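Long-range contacts in glycoside hydrolase family 31 (Trueperella pyogenes, PDB 5I0F), which degrades cycloalternan as a family 31 glycoside hydrolase, forming a covalent glycosyl-enzyme intermediate, consistent with a retaining mechanism: residues A[55-60]-A[93-98]; A[337-342]-A[450-455]; A[353-358]-A[456-461]. All coordinates share one frame; numbering follows the deposited sequence.

The three contacts come from two parts of one chain. Interaction 1 comes first in sequence and joins strands 54-62 and 91-97 of the N-terminal beta domain, with its centre about 52 Å from that of interaction 2 and about 60 Å from that of interaction 3. The latter two belong to the TIM-barrel domain and interleave along the chain: the loop between strand 326-329 and helix 370-379 supplies residues 337-342 and 353-358, and the region of helix 453-457 supplies 450-455 and 456-461. Their centres lie about 8 Å apart, so one long loop meets a short helix and its flanking residues twice, by a buried contact beside the glycan pocket and by a surface salt-bridge network.

Interaction 1 of 3, residues A[55-60]-A[93-98]; sequences QVFDMS and WQTSIP
Ser60 and Gln94 form an antiparallel hydrogen-bonded pair with their CA atoms 5.3 Å apart, while the short strand segments 55-58 and 93-97 run at 134° to each other with a closest axis approach of 7.4 Å, so the backbones splay away from this pair. Ser60 N gives a nearly straight bond to Gln94 O (2.9 Å), and the return bond from Gln94 N to Ser60 O is more bent. A CA-H...O contact from Trp93 CA to Ser60 O, 3.2 Å, adds to the grip on that carbonyl.

Where the strands diverge, side chains take over. Phe57 reaches across the opening: its CB meets Thr95 OG1, and at the far end of the ring CZ touches Ile97 CG1 at 3.7 Å, each of these partners crossing the Phe57 side chain at about a right angle. Thr95 turns OG1 anti to its own nitrogen (chi1 -172°), which leaves CG2 to lie against both Phe57 CB and Met59 CG. Met59 bends at chi3 (78°), and this carries its CE methyl to Trp93, 4.0 Å from CB and closer still to the carbonyl oxygen. The indole of Trp93 presents its CE3-CZ3 edge to the backbone of Met59, whose O lies near the ring plane.

Strands 41-49 and 31-37 flank the pair within the same antiparallel sheet, Met59 bonding to Met44 and Thr95 to Ile33 through their backbones. A water bridges the gap, donating to Asp58 O at 2.8 Å and hydrogen-bonded to Thr95 OG1 at 2.7 Å. The contact thus changes character along its length: direct backbone bonding at Ser60 and Gln94 gives way to a water-mediated link and apolar packing where the carbonyl of Asp58 is too distant for a direct strand bond.

Interaction 2 of 3, residues A[337-342]-A[450-455]; sequences GFTIFR and EQRRYL
Gln451 and Arg452, in a type I beta turn that leads into helix 453-457 of the TIM-barrel domain, meet the long loop after strand 326-329 at Thr339. Gln451 offers its carbonyl, and Thr339 CG2 packs against that oxygen at 3.2 Å; the side-chain amide of Gln451 is engaged elsewhere, by Gln405 and Gly351. Arg452 bends at chi2 (92°), bringing its guanidinium beside the loop, where Thr339 OG1 lies over one face, offset toward the rim, 3.5 Å from NH2. That hydroxyl is turned to its own loop, donating to Gly337 O from above the carbonyl plane. A water accepts from Arg452 NH2 and also lies within hydrogen-bonding distance of Gly337 O, while Arg452 NE bonds to Gln388. Gln388 also holds the carbonyl of Phe338, whose side chain touches a bound glucose, so these polar groups form a second shell behind the glycan pocket.

At the start of the helix, Tyr454 holds CG between its backbone N and carbonyl carbon (chi1 86°), directing the ring at the loop. Its hydroxyl is linked to Phe341 N by a water and donates to Thr339 O in the carbonyl plane, on a lone pair, with OH and O 2.6 Å apart. Leu455 follows, meeting Phe341 at a slant in the buried interior, with Leu455 CD2 4.2 Å from Phe341 CE1.

Interaction 3 of 3, residues A[353-358]-A[456-461]; sequences PHRGPD and VEDLDI
Arg355 and Asp458 face each other across the surface of the barrel domain, with the guanidinium and carboxylate planes 67° apart. This tilt rules out a flat two-pronged pairing. Instead NH2 of Arg355 bonds to Asp458 OD1 at 3.1 Å, in the guanidinium plane but from above the carboxylate, and its links from NE and NH2 to OD2 are weak. The stronger hold on OD2 comes from the backbone: Gly356 N donates to Asp458 OD2 at 2.8 Å and 164°, arriving on the anti side. A second carboxylate joins at the guanidinium edge, where Arg355 NH2 also forms a salt bridge with Glu457 OE1 (3.2 Å).

Arg355 reaches this position by folding at chi2 and chi3, which curls the chain over toward Glu457 and Asp458. Glu457 is itself held through OE2 by a salt bridge to Arg453, on the same short helix. Behind Arg355, Asp358 OD2 secures the loop by accepting from His354 ND1 (2.8 Å) and Arg355 N, which approach from opposite faces of the carboxylate plane; His354 NE2 bonds in turn to Glu401.

One arginine is therefore shared by two acidic side chains, and Asp458 by a guanidinium and a peptide N-H. The positive guanidinium probably offsets the two neighbouring negative charges and joins residues 457-458 to the loop 353-358.

Interaction 1 of 3, residues A[55-60]-A[93-98]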
loop_
_atom_site.group_PDB
_atom_site.type_symbol
_atom_site.label_atom_id
_atom_site.label_comp_id
_atom_site.label_asym_id
_atom_site.label_seq_id
_atom_site.Cartn_x
_atom_site.Cartn_y
_atom_site.Cartn_z
ATOM N N GLN A 55 -30.972 27.051 18.940
ATOM C CA GLN A 55 -29.925 27.175 19.949
ATOM C C GLN A 55 -28.663 27.736 19.328
ATOM O O GLN A 55 -28.341 27.423 18.187
ATOM C CB GLN A 55 -29.630 25.825 20.609
ATOM C CG GLN A 55 -28.849 25.953 21.911
ATOM C CD GLN A 55 -28.512 24.616 22.538
ATOM O OE1 GLN A 55 -28.962 23.571 22.080
ATOM N NE2 GLN A 55 -27.696 24.645 23.589
ATOM N N VAL A 56 -27.959 28.553 20.112
ATOM C CA VAL A 56 -26.739 29.233 19.703
ATOM C C VAL A 56 -25.625 28.725 20.610
ATOM O O VAL A 56 -25.782 28.708 21.825
ATOM C CB VAL A 56 -26.869 30.766 19.866
ATOM C CG1 VAL A 56 -25.690 31.480 19.208
ATOM C CG2 VAL A 56 -28.211 31.253 19.310
ATOM N N PHE A 57 -24.519 28.293 20.016
ATOM C CA PHE A 57 -23.350 27.846 20.761
ATOM C C PHE A 57 -22.216 28.853 20.576
ATOM O O PHE A 57 -21.947 29.284 19.453
ATOM C CB PHE A 57 -22.916 26.466 20.271
ATOM C CG PHE A 57 -23.961 25.398 20.453
ATOM C CD1 PHE A 57 -24.934 25.187 19.488
ATOM C CD2 PHE A 57 -23.957 24.585 21.582
ATOM C CE1 PHE A 57 -25.902 24.205 19.657
ATOM C CE2 PHE A 57 -24.927 23.609 21.763
ATOM C CZ PHE A 57 -25.899 23.415 20.795
ATOM N N ASP A 58 -21.578 29.238 21.674
ATOM C CA ASP A 58 -20.364 30.059 21.640
ATOM C C ASP A 58 -19.179 29.140 21.457
ATOM O O ASP A 58 -18.834 28.377 22.348
ATOM C CB ASP A 58 -20.166 30.843 22.941
ATOM C CG ASP A 58 -21.085 32.031 23.054
ATOM O OD1 ASP A 58 -21.134 32.860 22.106
ATOM O OD2 ASP A 58 -21.744 32.145 24.106
ATOM N N MET A 59 -18.547 29.225 20.302
ATOM C CA MET A 59 -17.438 28.349 19.974
ATOM C C MET A 59 -16.156 28.849 20.638
ATOM O O MET A 59 -16.030 30.032 20.968
ATOM C CB MET A 59 -17.289 28.237 18.455
ATOM C CG MET A 59 -18.548 27.729 17.764
ATOM S SD MET A 59 -18.418 27.679 15.979
ATOM C CE MET A 59 -17.452 26.177 15.734
ATOM N N SER A 60 -15.227 27.929 20.859
ATOM C CA SER A 60 -13.951 28.209 21.499
ATOM C C SER A 60 -12.805 27.999 20.507
ATOM O O SER A 60 -12.897 27.102 19.657
ATOM C CB SER A 60 -13.761 27.261 22.674
ATOM O OG SER A 60 -14.634 27.610 23.735
ATOM N N TRP A 93 -12.054 26.775 15.380
ATOM C CA TRP A 93 -13.040 27.027 16.426
ATOM C C TRP A 93 -13.869 25.764 16.601
ATOM O O TRP A 93 -14.070 25.024 15.634
ATOM C CB TRP A 93 -13.945 28.175 15.995
ATOM C CG TRP A 93 -13.237 29.480 15.922
ATOM C CD1 TRP A 93 -12.508 29.976 14.864
ATOM C CD2 TRP A 93 -13.208 30.483 16.936
ATOM N NE1 TRP A 93 -12.035 31.219 15.166
ATOM C CE2 TRP A 93 -12.444 31.560 16.432
ATOM C CE3 TRP A 93 -13.766 30.586 18.221
ATOM C CZ2 TRP A 93 -12.213 32.715 17.174
ATOM C CZ3 TRP A 93 -13.525 31.739 18.964
ATOM C CH2 TRP A 93 -12.754 32.778 18.441
ATOM N N GLN A 94 -14.376 25.537 17.810
ATOM C CA GLN A 94 -15.056 24.290 18.135
ATOM C C GLN A 94 -16.130 24.464 19.205
ATOM O O GLN A 94 -16.004 25.288 20.111
ATOM C CB GLN A 94 -14.028 23.245 18.583
ATOM C CG GLN A 94 -14.578 21.848 18.758
ATOM C CD GLN A 94 -13.566 20.900 19.373
ATOM O OE1 GLN A 94 -12.739 20.328 18.672
ATOM N NE2 GLN A 94 -13.635 20.728 20.692
ATOM N N THR A 95 -17.196 23.689 19.062
ATOM C CA THR A 95 -18.180 23.488 20.110
ATOM C C THR A 95 -18.613 22.032 20.035
ATOM O O THR A 95 -18.177 21.310 19.144
ATOM C CB THR A 95 -19.386 24.453 19.946
ATOM O OG1 THR A 95 -20.245 24.353 21.086
ATOM C CG2 THR A 95 -20.200 24.168 18.657
ATOM N N SER A 96 -19.456 21.598 20.964
ATOM C CA SER A 96 -20.055 20.264 20.887
ATOM C C SER A 96 -21.466 20.212 21.463
ATOM O O SER A 96 -21.902 21.121 22.183
ATOM C CB SER A 96 -19.165 19.214 21.553
ATOM O OG SER A 96 -18.915 19.552 22.901
ATOM N N ILE A 97 -22.179 19.160 21.073
ATOM C CA ILE A 97 -23.504 18.837 21.599
ATOM C C ILE A 97 -23.338 17.467 22.250
ATOM O O ILE A 97 -23.092 16.507 21.540
ATOM C CB ILE A 97 -24.563 18.777 20.477
ATOM C CG1 ILE A 97 -24.613 20.105 19.713
ATOM C CG2 ILE A 97 -25.933 18.437 21.067
ATOM C CD1 ILE A 97 -25.454 20.076 18.448
ATOM N N PRO A 98 -23.428 17.373 23.597
ATOM C CA PRO A 98 -23.121 16.099 24.292
ATOM C C PRO A 98 -24.060 14.906 24.029
ATOM O O PRO A 98 -23.626 13.751 24.163
ATOM C CB PRO A 98 -23.159 16.486 25.779
ATOM C CG PRO A 98 -23.990 17.727 25.830
ATOM C CD PRO A 98 -23.724 18.458 24.553
HETATM O O HOH W 1 -18.698 25.647 22.858
#

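Interaction 2 of 3, residues A[337-342]-A[450-455]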
loop_
_atom_site.group_PDB
_atom_site.type_symbol
_atom_site.label_atom_id
_atom_site.label_comp_id
_atom_site.label_asym_id
_atom_site.label_seq_id
_atom_site.Cartn_x
_atom_site.Cartn_y
_atom_site.Cartn_z
ATOM N N GLY A 337 7.531 16.518 -14.958
ATOM C CA GLY A 337 6.491 15.765 -15.662
ATOM C C GLY A 337 6.620 14.244 -15.651
ATOM O O GLY A 337 5.695 13.548 -16.086
ATOM N N PHE A 338 7.757 13.726 -15.182
ATOM C CA PHE A 338 8.025 12.270 -15.122
ATOM C C PHE A 338 7.766 11.536 -16.433
ATOM O O PHE A 338 7.305 10.402 -16.466
ATOM C CB PHE A 338 7.330 11.659 -13.908
ATOM C CG PHE A 338 7.721 12.352 -12.648
ATOM C CD1 PHE A 338 8.908 12.020 -12.014
ATOM C CD2 PHE A 338 6.971 13.441 -12.164
ATOM C CE1 PHE A 338 9.345 12.719 -10.902
ATOM C CE2 PHE A 338 7.402 14.142 -11.029
ATOM C CZ PHE A 338 8.586 13.781 -10.398
ATOM N N THR A 339 8.117 12.224 -17.526
ATOM C CA THR A 339 7.931 11.737 -18.874
ATOM C C THR A 339 9.209 11.809 -19.739
ATOM O O THR A 339 9.362 11.041 -20.683
ATOM C CB THR A 339 6.785 12.567 -19.518
ATOM O OG1 THR A 339 5.608 12.412 -18.701
ATOM C CG2 THR A 339 6.473 12.088 -20.834
ATOM N N ILE A 340 10.113 12.718 -19.390
ATOM C CA ILE A 340 11.298 13.072 -20.174
ATOM C C ILE A 340 12.534 12.961 -19.284
ATOM O O ILE A 340 12.516 13.460 -18.171
ATOM C CB ILE A 340 11.162 14.521 -20.671
ATOM C CG1 ILE A 340 9.880 14.641 -21.535
ATOM C CG2 ILE A 340 12.422 14.975 -21.403
ATOM C CD1 ILE A 340 9.519 16.032 -21.943
ATOM N N PHE A 341 13.599 12.336 -19.799
ATOM C CA PHE A 341 14.867 12.217 -19.078
ATOM C C PHE A 341 15.485 13.593 -18.740
ATOM O O PHE A 341 15.407 14.538 -19.545
ATOM C CB PHE A 341 15.882 11.377 -19.877
ATOM C CG PHE A 341 15.785 9.883 -19.649
ATOM C CD1 PHE A 341 14.902 9.100 -20.382
ATOM C CD2 PHE A 341 16.585 9.255 -18.698
ATOM C CE1 PHE A 341 14.817 7.738 -20.185
ATOM C CE2 PHE A 341 16.505 7.886 -18.495
ATOM C CZ PHE A 341 15.618 7.123 -19.241
ATOM N N ARG A 342 16.085 13.714 -17.556
ATOM C CA ARG A 342 16.665 14.987 -17.134
ATOM C C ARG A 342 17.703 15.488 -18.158
ATOM O O ARG A 342 18.501 14.688 -18.680
ATOM C CB ARG A 342 17.306 14.910 -15.753
ATOM C CG ARG A 342 17.657 16.270 -15.176
ATOM C CD ARG A 342 17.852 16.202 -13.675
ATOM N NE ARG A 342 18.920 15.278 -13.247
ATOM C CZ ARG A 342 20.181 15.610 -12.920
ATOM N NH1 ARG A 342 21.027 14.659 -12.517
ATOM N NH2 ARG A 342 20.632 16.861 -13.001
ATOM N N GLU A 450 -0.118 7.001 -22.919
ATOM C CA GLU A 450 0.372 7.371 -24.241
ATOM C C GLU A 450 1.525 8.376 -24.127
ATOM O O GLU A 450 2.466 8.333 -24.908
ATOM C CB GLU A 450 -0.763 7.948 -25.091
ATOM C CG GLU A 450 -0.428 8.117 -26.555
ATOM C CD GLU A 450 -0.070 6.822 -27.284
ATOM O OE1 GLU A 450 -0.486 5.719 -26.882
ATOM O OE2 GLU A 450 0.651 6.928 -28.306
ATOM N N GLN A 451 1.464 9.247 -23.124
ATOM C CA GLN A 451 2.571 10.167 -22.815
ATOM C C GLN A 451 3.915 9.425 -22.559
ATOM O O GLN A 451 4.991 9.993 -22.784
ATOM C CB GLN A 451 2.215 11.027 -21.596
ATOM C CG GLN A 451 0.958 11.907 -21.717
ATOM C CD GLN A 451 1.215 13.252 -22.391
ATOM O OE1 GLN A 451 2.177 13.950 -22.044
ATOM N NE2 GLN A 451 0.342 13.637 -23.337
ATOM N N ARG A 452 3.843 8.189 -22.067
ATOM C CA ARG A 452 5.019 7.350 -21.745
ATOM C C ARG A 452 5.355 6.281 -22.758
ATOM O O ARG A 452 6.330 5.541 -22.549
ATOM C CB ARG A 452 4.792 6.598 -20.409
ATOM C CG ARG A 452 4.866 7.467 -19.196
ATOM C CD ARG A 452 3.516 8.018 -18.767
ATOM N NE ARG A 452 3.795 8.930 -17.681
ATOM C CZ ARG A 452 3.125 10.029 -17.376
ATOM N NH1 ARG A 452 2.029 10.411 -18.045
ATOM N NH2 ARG A 452 3.566 10.755 -16.366
ATOM N N ARG A 453 4.559 6.155 -23.821
ATOM C CA ARG A 453 4.689 5.028 -24.741
ATOM C C ARG A 453 6.073 4.971 -25.371
ATOM O O ARG A 453 6.649 3.886 -25.507
ATOM C CB ARG A 453 3.596 5.072 -25.831
ATOM C CG ARG A 453 3.699 3.961 -26.884
ATOM C CD ARG A 453 2.514 3.983 -27.847
ATOM N NE ARG A 453 1.302 3.578 -27.154
ATOM C CZ ARG A 453 0.970 2.328 -26.849
ATOM N NH1 ARG A 453 1.753 1.302 -27.171
ATOM N NH2 ARG A 453 -0.156 2.101 -26.183
ATOM N N TYR A 454 6.618 6.129 -25.729
ATOM C CA TYR A 454 7.970 6.179 -26.361
ATOM C C TYR A 454 9.081 5.578 -25.482
ATOM O O TYR A 454 10.062 5.055 -26.011
ATOM C CB TYR A 454 8.354 7.589 -26.798
ATOM C CG TYR A 454 9.000 8.414 -25.714
ATOM C CD1 TYR A 454 8.233 9.135 -24.797
ATOM C CD2 TYR A 454 10.385 8.469 -25.592
ATOM C CE1 TYR A 454 8.835 9.889 -23.813
ATOM C CE2 TYR A 454 10.988 9.207 -24.598
ATOM C CZ TYR A 454 10.207 9.910 -23.710
ATOM O OH TYR A 454 10.829 10.647 -22.734
ATOM N N LEU A 455 8.919 5.640 -24.161
ATOM C CA LEU A 455 9.888 5.026 -23.231
ATOM C C LEU A 455 10.005 3.529 -23.477
ATOM O O LEU A 455 11.095 2.976 -23.416
ATOM C CB LEU A 455 9.481 5.247 -21.765
ATOM C CG LEU A 455 9.437 6.704 -21.327
ATOM C CD1 LEU A 455 8.775 6.780 -19.958
ATOM C CD2 LEU A 455 10.845 7.319 -21.328
HETATM O O HOH W 2 2.958 13.407 -16.146
HETATM O O HOH W 3 13.628 11.627 -22.802
#

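Interaction 3 of 3, residues A[353-358]-A[456-461]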
loop_
_atom_site.group_PDB
_atom_site.type_symbol
_atom_site.label_atom_id
_atom_site.label_comp_id
_atom_site.label_asym_id
_atom_site.label_seq_id
_atom_site.Cartn_x
_atom_site.Cartn_y
_atom_site.Cartn_z
ATOM N N PRO A 353 1.723 13.756 -26.808
ATOM C CA PRO A 353 2.776 12.749 -26.553
ATOM C C PRO A 353 4.029 12.948 -27.407
ATOM O O PRO A 353 3.900 13.302 -28.574
ATOM C CB PRO A 353 2.107 11.421 -26.954
ATOM C CG PRO A 353 0.649 11.666 -26.860
ATOM C CD PRO A 353 0.442 13.123 -27.192
ATOM N N HIS A 354 5.211 12.738 -26.823
ATOM C CA HIS A 354 6.477 12.750 -27.561
ATOM C C HIS A 354 6.839 11.390 -28.145
ATOM O O HIS A 354 6.378 10.368 -27.668
ATOM C CB HIS A 354 7.636 13.182 -26.646
ATOM C CG HIS A 354 7.622 14.636 -26.319
ATOM N ND1 HIS A 354 8.024 15.606 -27.216
ATOM C CD2 HIS A 354 7.223 15.291 -25.208
ATOM C CE1 HIS A 354 7.888 16.794 -26.662
ATOM N NE2 HIS A 354 7.388 16.631 -25.449
ATOM N N ARG A 355 7.669 11.404 -29.185
ATOM C CA ARG A 355 8.368 10.209 -29.681
ATOM C C ARG A 355 9.856 10.332 -29.449
ATOM O O ARG A 355 10.384 11.440 -29.278
ATOM C CB ARG A 355 8.117 10.023 -31.187
ATOM C CG ARG A 355 6.660 9.808 -31.598
ATOM C CD ARG A 355 5.927 8.736 -30.796
ATOM N NE ARG A 355 6.628 7.442 -30.730
ATOM C CZ ARG A 355 6.098 6.310 -30.251
ATOM N NH1 ARG A 355 4.846 6.267 -29.797
ATOM N NH2 ARG A 355 6.816 5.193 -30.256
ATOM N N GLY A 356 10.536 9.186 -29.455
ATOM C CA GLY A 356 11.984 9.109 -29.241
ATOM C C GLY A 356 12.815 10.108 -30.020
ATOM O O GLY A 356 13.655 10.785 -29.448
ATOM N N PRO A 357 12.569 10.221 -31.331
ATOM C CA PRO A 357 13.283 11.203 -32.175
ATOM C C PRO A 357 13.061 12.683 -31.829
ATOM O O PRO A 357 13.786 13.522 -32.357
ATOM C CB PRO A 357 12.739 10.913 -33.590
ATOM C CG PRO A 357 12.289 9.499 -33.539
ATOM C CD PRO A 357 11.755 9.302 -32.144
ATOM N N ASP A 358 12.092 13.024 -30.977
ATOM C CA ASP A 358 11.958 14.409 -30.506
ATOM C C ASP A 358 13.134 14.902 -29.668
ATOM O O ASP A 358 13.286 16.097 -29.479
ATOM C CB ASP A 358 10.708 14.604 -29.637
ATOM C CG ASP A 358 9.411 14.362 -30.380
ATOM O OD1 ASP A 358 9.390 14.288 -31.629
ATOM O OD2 ASP A 358 8.381 14.276 -29.673
ATOM N N VAL A 456 8.866 2.889 -23.737
ATOM C CA VAL A 456 8.803 1.463 -23.986
ATOM C C VAL A 456 9.121 1.170 -25.467
ATOM O O VAL A 456 9.949 0.315 -25.750
ATOM C CB VAL A 456 7.444 0.869 -23.587
ATOM C CG1 VAL A 456 7.451 -0.621 -23.782
ATOM C CG2 VAL A 456 7.140 1.145 -22.109
ATOM N N GLU A 457 8.478 1.870 -26.394
ATOM C CA GLU A 457 8.591 1.528 -27.820
ATOM C C GLU A 457 9.897 1.979 -28.455
ATOM O O GLU A 457 10.421 1.261 -29.299
ATOM C CB GLU A 457 7.395 2.055 -28.622
ATOM C CG GLU A 457 6.108 1.357 -28.240
ATOM C CD GLU A 457 4.947 1.666 -29.155
ATOM O OE1 GLU A 457 5.032 2.599 -30.007
ATOM O OE2 GLU A 457 3.932 0.972 -28.997
ATOM N N ASP A 458 10.402 3.153 -28.062
ATOM C CA ASP A 458 11.600 3.745 -28.653
ATOM C C ASP A 458 12.834 3.482 -27.778
ATOM O O ASP A 458 13.828 2.999 -28.292
ATOM C CB ASP A 458 11.394 5.246 -28.966
ATOM C CG ASP A 458 10.187 5.497 -29.886
ATOM O OD1 ASP A 458 9.817 4.545 -30.612
ATOM O OD2 ASP A 458 9.592 6.615 -29.907
ATOM N N LEU A 459 12.772 3.763 -26.484
ATOM C CA LEU A 459 13.922 3.531 -25.593
ATOM C C LEU A 459 14.082 2.082 -25.090
ATOM O O LEU A 459 15.173 1.700 -24.660
ATOM C CB LEU A 459 13.881 4.505 -24.421
ATOM C CG LEU A 459 14.051 5.975 -24.789
ATOM C CD1 LEU A 459 14.089 6.826 -23.517
ATOM C CD2 LEU A 459 15.295 6.215 -25.618
ATOM N N ASP A 460 13.007 1.293 -25.165
ATOM C CA ASP A 460 13.018 -0.148 -24.904
ATOM C C ASP A 460 13.117 -0.504 -23.411
ATOM O O ASP A 460 13.663 -1.537 -23.069
ATOM C CB ASP A 460 14.106 -0.855 -25.737
ATOM C CG ASP A 460 13.849 -2.356 -25.922
ATOM O OD1 ASP A 460 12.670 -2.787 -25.988
ATOM O OD2 ASP A 460 14.851 -3.107 -26.009
ATOM N N ILE A 461 12.553 0.318 -22.526
ATOM C CA ILE A 461 12.489 -0.072 -21.122
ATOM C C ILE A 461 11.558 -1.273 -20.919
ATOM O O ILE A 461 10.711 -1.593 -21.766
ATOM C CB ILE A 461 12.094 1.074 -20.169
ATOM C CG1 ILE A 461 10.648 1.469 -20.310
ATOM C CG2 ILE A 461 13.000 2.292 -20.334
ATOM C CD1 ILE A 461 10.192 2.315 -19.150
#